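Local coordinates for protein N6 adenine specific DNA methylase (Encephalitozoon cuniculi, PDB 3Q87) that probably transfers methyl groups from S-adenosylmethionine to protein as the catalytic Mtq2 subunit of the Mtq2-Trm112 complex that methylates translation termination factor eRF1, at residues 115-126 and 154-163. Residues are numbered along the deposited sequence; the frame is centred on the assembly and turned at random.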
loop_
_atom_site.group_PDB
_atom_site.type_symbol
_atom_site.label_atom_id
_atom_site.label_comp_id
_atom_site.label_asym_id
_atom_site.label_seq_id
_atom_site.Cartn_x
_atom_site.Cartn_y
_atom_site.Cartn_z
ATOM N N THR B 115 11.581 1.620 4.561
ATOM C CA THR B 115 12.009 2.811 5.295
ATOM C C THR B 115 10.924 3.385 6.199
ATOM O O THR B 115 11.147 4.404 6.842
ATOM C CB THR B 115 12.500 3.950 4.349
ATOM O OG1 THR B 115 11.404 4.430 3.562
ATOM C CG2 THR B 115 13.605 3.459 3.421
ATOM N N VAL B 116 9.752 2.751 6.247
ATOM C CA VAL B 116 8.652 3.270 7.067
ATOM C C VAL B 116 8.988 3.160 8.550
ATOM O O VAL B 116 9.888 2.426 8.929
ATOM C CB VAL B 116 7.336 2.530 6.816
ATOM C CG1 VAL B 116 6.851 2.773 5.400
ATOM C CG2 VAL B 116 7.517 1.037 7.106
ATOM N N GLY B 117 8.257 3.888 9.385
ATOM C CA GLY B 117 8.572 3.952 10.800
ATOM C C GLY B 117 8.357 2.649 11.559
ATOM O O GLY B 117 9.049 2.384 12.541
ATOM N N MET B 118 7.404 1.839 11.103
ATOM C CA MET B 118 7.054 0.598 11.792
ATOM C C MET B 118 6.659 -0.503 10.819
ATOM O O MET B 118 6.011 -0.239 9.807
ATOM C CB MET B 118 5.893 0.852 12.746
ATOM C CG MET B 118 5.714 -0.221 13.809
ATOM S SD MET B 118 4.297 0.166 14.852
ATOM C CE MET B 118 4.792 1.775 15.459
ATOM N N LEU B 119 7.035 -1.738 11.131
ATOM C CA LEU B 119 6.686 -2.869 10.280
ATOM C C LEU B 119 6.396 -4.136 11.073
ATOM O O LEU B 119 6.931 -4.341 12.168
ATOM C CB LEU B 119 7.786 -3.133 9.245
ATOM C CG LEU B 119 9.192 -3.478 9.739
ATOM C CD1 LEU B 119 9.341 -4.968 10.022
ATOM C CD2 LEU B 119 10.209 -3.036 8.695
ATOM N N TYR B 120 5.535 -4.978 10.512
ATOM C CA TYR B 120 5.267 -6.306 11.071
ATOM C C TYR B 120 5.556 -7.314 9.961
ATOM O O TYR B 120 4.954 -7.248 8.886
ATOM C CB TYR B 120 3.814 -6.410 11.526
ATOM C CG TYR B 120 3.467 -5.461 12.655
ATOM C CD1 TYR B 120 3.666 -5.825 13.979
ATOM C CD2 TYR B 120 2.966 -4.189 12.394
ATOM C CE1 TYR B 120 3.352 -4.948 15.024
ATOM C CE2 TYR B 120 2.654 -3.308 13.428
ATOM C CZ TYR B 120 2.850 -3.696 14.739
ATOM O OH TYR B 120 2.545 -2.825 15.763
ATOM N N LEU B 121 6.494 -8.222 10.208
ATOM C CA LEU B 121 6.937 -9.166 9.185
ATOM C C LEU B 121 6.817 -10.600 9.694
ATOM O O LEU B 121 7.188 -10.883 10.821
ATOM C CB LEU B 121 8.383 -8.877 8.790
ATOM C CG LEU B 121 9.050 -9.829 7.795
ATOM C CD1 LEU B 121 8.399 -9.716 6.407
ATOM C CD2 LEU B 121 10.545 -9.512 7.705
ATOM N N LEU B 122 6.293 -11.497 8.865
ATOM C CA LEU B 122 6.209 -12.899 9.235
ATOM C C LEU B 122 7.329 -13.674 8.564
ATOM O O LEU B 122 7.623 -13.473 7.392
ATOM C CB LEU B 122 4.849 -13.507 8.858
ATOM C CG LEU B 122 4.660 -14.990 9.240
ATOM C CD1 LEU B 122 3.191 -15.308 9.404
ATOM C CD2 LEU B 122 5.293 -15.954 8.229
ATOM N N VAL B 123 7.948 -14.569 9.325
ATOM C CA VAL B 123 9.036 -15.371 8.827
ATOM C C VAL B 123 8.869 -16.777 9.413
ATOM O O VAL B 123 8.151 -16.948 10.377
ATOM C CB VAL B 123 10.382 -14.755 9.249
ATOM C CG1 VAL B 123 11.471 -15.764 9.137
ATOM C CG2 VAL B 123 10.696 -13.510 8.410
ATOM N N ILE B 124 9.496 -17.780 8.809
ATOM C CA ILE B 124 9.503 -19.114 9.399
ATOM C C ILE B 124 10.922 -19.521 9.805
ATOM O O ILE B 124 11.888 -18.888 9.409
ATOM C CB ILE B 124 8.886 -20.171 8.458
ATOM C CG1 ILE B 124 9.691 -20.272 7.165
ATOM C CG2 ILE B 124 7.418 -19.842 8.178
ATOM C CD1 ILE B 124 9.287 -21.455 6.298
ATOM N N GLU B 125 11.037 -20.576 10.606
ATOM C CA GLU B 125 12.328 -20.987 11.144
ATOM C C GLU B 125 13.363 -21.182 10.038
ATOM O O GLU B 125 14.535 -20.823 10.193
ATOM C CB GLU B 125 12.174 -22.268 11.965
ATOM C CG GLU B 125 13.331 -22.566 12.901
ATOM C CD GLU B 125 12.967 -23.633 13.923
ATOM O OE1 GLU B 125 12.336 -23.293 14.951
ATOM O OE2 GLU B 125 13.305 -24.814 13.695
ATOM N N ALA B 126 12.926 -21.733 8.912
ATOM C CA ALA B 126 13.848 -22.011 7.815
ATOM C C ALA B 126 14.482 -20.752 7.206
ATOM O O ALA B 126 15.556 -20.822 6.599
ATOM C CB ALA B 126 13.171 -22.849 6.750
ATOM N N GLU B 154 5.555 -25.933 10.104
ATOM C CA GLU B 154 6.726 -25.237 10.644
ATOM C C GLU B 154 6.391 -24.318 11.807
ATOM O O GLU B 154 5.293 -24.361 12.359
ATOM C CB GLU B 154 7.471 -24.463 9.542
ATOM C CG GLU B 154 8.913 -24.067 9.916
ATOM C CD GLU B 154 9.866 -24.123 8.733
ATOM O OE1 GLU B 154 9.510 -24.743 7.706
ATOM O OE2 GLU B 154 10.976 -23.560 8.828
ATOM N N THR B 155 7.357 -23.500 12.194
ATOM C CA THR B 155 7.146 -22.558 13.279
ATOM C C THR B 155 7.208 -21.140 12.729
ATOM O O THR B 155 8.116 -20.785 11.985
ATOM C CB THR B 155 8.184 -22.734 14.397
ATOM O OG1 THR B 155 9.474 -22.346 13.913
ATOM C CG2 THR B 155 8.245 -24.188 14.842
ATOM N N VAL B 156 6.234 -20.334 13.112
ATOM C CA VAL B 156 6.100 -18.995 12.575
ATOM C C VAL B 156 6.639 -17.956 13.551
ATOM O O VAL B 156 6.359 -18.024 14.749
ATOM C CB VAL B 156 4.619 -18.698 12.293
ATOM C CG1 VAL B 156 4.391 -17.212 12.158
ATOM C CG2 VAL B 156 4.175 -19.429 11.058
ATOM N N TYR B 157 7.402 -16.995 13.034
ATOM C CA TYR B 157 7.881 -15.864 13.823
ATOM C C TYR B 157 7.338 -14.539 13.297
ATOM O O TYR B 157 7.484 -14.213 12.120
ATOM C CB TYR B 157 9.408 -15.817 13.818
ATOM C CG TYR B 157 10.063 -17.085 14.328
ATOM C CD1 TYR B 157 10.655 -17.127 15.587
ATOM C CD2 TYR B 157 10.084 -18.236 13.556
ATOM C CE1 TYR B 157 11.254 -18.283 16.062
ATOM C CE2 TYR B 157 10.685 -19.401 14.019
ATOM C CZ TYR B 157 11.267 -19.418 15.273
ATOM O OH TYR B 157 11.861 -20.567 15.738
ATOM N N ILE B 158 6.712 -13.774 14.175
ATOM C CA ILE B 158 6.242 -12.451 13.807
ATOM C C ILE B 158 7.192 -11.381 14.321
ATOM O O ILE B 158 7.343 -11.169 15.526
ATOM C CB ILE B 158 4.830 -12.202 14.315
ATOM C CG1 ILE B 158 3.872 -13.184 13.628
ATOM C CG2 ILE B 158 4.432 -10.740 14.077
ATOM C CD1 ILE B 158 2.526 -13.233 14.273
ATOM N N ILE B 159 7.848 -10.719 13.383
ATOM C CA ILE B 159 8.822 -9.697 13.712
ATOM C C ILE B 159 8.191 -8.315 13.715
ATOM O O ILE B 159 7.499 -7.943 12.772
ATOM C CB ILE B 159 9.980 -9.742 12.725
ATOM C CG1 ILE B 159 10.664 -11.101 12.803
ATOM C CG2 ILE B 159 10.998 -8.657 13.028
ATOM C CD1 ILE B 159 11.936 -11.180 11.976
ATOM N N LYS B 160 8.398 -7.567 14.794
ATOM C CA LYS B 160 7.986 -6.169 14.830
ATOM C C LYS B 160 9.226 -5.292 14.739
ATOM O O LYS B 160 10.183 -5.489 15.480
ATOM C CB LYS B 160 7.192 -5.828 16.087
ATOM C CG LYS B 160 6.907 -4.341 16.203
ATOM C CD LYS B 160 5.977 -4.008 17.358
ATOM C CE LYS B 160 5.757 -2.500 17.448
ATOM N NZ LYS B 160 4.875 -2.140 18.587
ATOM N N GLY B 161 9.215 -4.345 13.805
ATOM C CA GLY B 161 10.350 -3.461 13.612
ATOM C C GLY B 161 9.935 -2.021 13.771
ATOM O O GLY B 161 8.874 -1.618 13.297
ATOM N N GLU B 162 10.758 -1.239 14.452
ATOM C CA GLU B 162 10.430 0.162 14.659
ATOM C C GLU B 162 11.672 1.030 14.657
ATOM O O GLU B 162 12.691 0.686 15.252
ATOM C CB GLU B 162 9.633 0.362 15.951
ATOM C CG GLU B 162 8.967 1.733 16.019
ATOM C CD GLU B 162 8.076 1.917 17.236
ATOM O OE1 GLU B 162 7.898 0.946 17.998
ATOM O OE2 GLU B 162 7.555 3.039 17.424
ATOM N N LYS B 163 11.596 2.149 13.952
ATOM C CA LYS B 163 12.667 3.132 14.006
ATOM C C LYS B 163 12.539 4.004 15.258
ATOM O O LYS B 163 11.441 4.213 15.782
ATOM C CB LYS B 163 12.680 3.978 12.731
ATOM C CG LYS B 163 13.084 3.161 11.508
ATOM C CD LYS B 163 13.246 4.027 10.268
ATOM C CE LYS B 163 13.920 3.244 9.146
ATOM N NZ LYS B 163 14.548 4.155 8.136
#
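The Tyr-157 ring takes Val-123 O at its edge, in plane, while its CE2 atom approaches Glu-125 N; the Tyr-120 ring has Lys-160 running alongside it, CE1 lying 3.6 Å from Lys-160 CD. Both tyrosines sit in the antiparallel pair formed by strands 118-124 and 155-162; strand 155-162, inserted between 118-124 and 142-150, is the one strand that runs against the rest of the sheet in the Rossmann-like methyltransferase fold. Paired backbone bonds grip Leu-119 with Gly-161, Leu-121 with Ile-159 and Val-123 with Tyr-157, and Lys-163 N adds a single bond to Gly-117 O. Tyr-120, Leu-122, Val-156, Ile-158 and Lys-160 share one face, which helix 8-20 covers; there Glu-20 accepts Tyr-120 OH and forms a salt bridge with Lys-160, so the ring and the extended lysine chain end at the same carboxylate. Farther along, Leu-122 CD1 meets Val-156 CG1 at 3.6 Å, the two side chains crossing at about a right angle close to Asn-85, an S-adenosylmethionine-binding residue. Beyond the strand end, Glu-125 has CG anti to its own N (chi1 -163°), which carries its carboxylate back to the other strand. Glu-125 OE1 accepts Tyr-157 OH at 2.9 Å through its anti lone pair and Thr-155 OG1 from above the carboxylate plane. Glu-154 reaches back to the start of the 3-10 segment at 125-126, where its OE2 receives Ala-126 N at 2.7 Å, nearly in line with the C-O bond.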